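Local coordinates for putative pyridoxal phosphate-dependent transferase (Clostridium difficile, PDB 4DQ6), which binds pyridoxal-5'-phosphate and belongs to the class I and II aminotransferase family of fold-type I proteins, its precise role being unassigned, at residues 121-124 and 125-129. Residues are numbered along the deposited sequence; the frame is centred on the assembly and turned at random.
Sequences EPVY and SPFNS. With PLP (pyridoxal-5'-phosphate), chain C.
The Tyr-124 ring lies between Pro-126 and pyridoxal-5'-phosphate. Pro-126 CD sits 3.4 Å from the Tyr-124 ring centroid and 2° off its normal, a CH-pi contact over the face, while on the opposite face PLP C3 stands 3.5 Å above the ring plane. Tyrosine and pyridine rings thus overlap within the ligand pocket, an aromatic cover over the pyridine that is familiar in fold-type I proteins. Tyr-124 holds CG anti to its backbone N (chi1 -175°), which carries the ring out over the proline, and Phe-127 CD1 lies at the ring edge, near its plane, 4.0 Å from Tyr-124 CD2. Val-123 CG2 makes an off-centre CH-pi contact with the Phe-127 ring, 4.2 Å from the centroid. Phe-127 N donates to Tyr-124 O at 3.1 Å, from above the carbonyl plane, linking helix 126-133 back to the loop. Asn-128 ND2 reaches Glu-121 OE2 on the syn side in a nearly straight bond (173°) of 3.0 Å, with amide and carboxylate almost coplanar; Glu-121 OE1 accepts from Ile-362 N. This turn leads from strand 116-119 into helix 126-133, with Phe-127 against strand 165-171, Asn-128 against strand 137-140, and Pro-126 touching Ile-100 of helix 99-110.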
# COMPACT_ATOMS: atom_id res chain seq x y z
N GLU A 121 -21.64 10.41 14.83
CA GLU A 121 -21.27 9.39 15.83
C GLU A 121 -22.50 8.80 16.50
O GLU A 121 -23.53 9.42 16.60
CB GLU A 121 -20.35 10.04 16.86
CG GLU A 121 -18.96 10.24 16.23
CD GLU A 121 -17.85 10.61 17.20
OE1 GLU A 121 -18.18 11.05 18.30
OE2 GLU A 121 -16.64 10.44 16.84
N PRO A 122 -22.41 7.56 17.00
CA PRO A 122 -21.18 6.74 17.04
C PRO A 122 -20.84 6.22 15.66
O PRO A 122 -21.75 5.77 14.92
CB PRO A 122 -21.55 5.65 18.02
CG PRO A 122 -23.06 5.50 17.89
CD PRO A 122 -23.57 6.92 17.61
N VAL A 123 -19.56 6.19 15.29
CA VAL A 123 -19.15 5.72 14.00
C VAL A 123 -17.72 5.19 14.10
O VAL A 123 -16.97 5.57 14.99
CB VAL A 123 -19.30 6.81 12.88
CG1 VAL A 123 -18.24 7.90 13.07
CG2 VAL A 123 -19.19 6.24 11.47
N TYR A 124 -17.40 4.34 13.14
CA TYR A 124 -16.05 3.79 12.82
C TYR A 124 -14.99 4.83 13.23
O TYR A 124 -15.03 5.97 12.75
CB TYR A 124 -16.00 3.52 11.34
CG TYR A 124 -14.73 2.86 10.87
CD1 TYR A 124 -14.30 1.68 11.43
CD2 TYR A 124 -13.99 3.41 9.82
CE1 TYR A 124 -13.15 1.07 11.01
CE2 TYR A 124 -12.81 2.78 9.38
CZ TYR A 124 -12.41 1.62 10.00
OH TYR A 124 -11.25 0.93 9.62
N SER A 125 -14.10 4.45 14.14
CA SER A 125 -13.31 5.48 14.84
C SER A 125 -12.32 6.19 13.93
O SER A 125 -11.99 7.33 14.21
CB SER A 125 -12.61 4.91 16.04
OG SER A 125 -11.65 3.95 15.59
N PRO A 126 -11.83 5.56 12.87
CA PRO A 126 -10.94 6.30 11.98
C PRO A 126 -11.55 7.52 11.34
O PRO A 126 -10.79 8.41 10.90
CB PRO A 126 -10.53 5.27 10.95
CG PRO A 126 -10.49 4.04 11.79
CD PRO A 126 -11.75 4.11 12.58
N PHE A 127 -12.87 7.60 11.27
CA PHE A 127 -13.55 8.85 10.80
C PHE A 127 -13.16 10.09 11.64
O PHE A 127 -12.95 11.19 11.11
CB PHE A 127 -15.06 8.72 10.86
CG PHE A 127 -15.71 8.08 9.65
CD1 PHE A 127 -15.08 7.14 8.89
CD2 PHE A 127 -17.00 8.48 9.35
CE1 PHE A 127 -15.76 6.60 7.78
CE2 PHE A 127 -17.67 7.99 8.26
CZ PHE A 127 -17.07 7.00 7.51
N ASN A 128 -13.11 9.91 12.94
CA ASN A 128 -12.74 10.93 13.88
C ASN A 128 -11.23 11.23 13.74
O ASN A 128 -10.82 12.38 13.55
CB ASN A 128 -13.19 10.45 15.28
CG ASN A 128 -12.96 11.47 16.39
OD1 ASN A 128 -11.84 11.90 16.56
ND2 ASN A 128 -14.00 11.75 17.23
N SER A 129 -10.40 10.20 13.85
CA SER A 129 -8.99 10.43 13.84
C SER A 129 -8.46 10.95 12.53
O SER A 129 -7.48 11.69 12.51
CB SER A 129 -8.22 9.20 14.30
OG SER A 129 -8.56 8.11 13.57
N1 PLP C . -14.63 2.07 6.51
C2 PLP C . -15.48 1.45 7.38
C2A PLP C . -16.82 1.99 7.78
C3 PLP C . -15.13 0.18 7.99
O3 PLP C . -15.94 -0.41 8.85
C4 PLP C . -13.85 -0.42 7.64
C4A PLP C . -13.40 -1.71 8.28
C5 PLP C . -13.00 0.30 6.70
C6 PLP C . -13.43 1.54 6.17
C5A PLP C . -11.70 -0.33 6.32
O4P PLP C . -10.91 0.73 5.91
P PLP C . -9.52 0.32 5.16
O1P PLP C . -9.94 -0.06 3.79
O2P PLP C . -8.73 1.67 5.33
O3P PLP C . -9.04 -0.92 5.97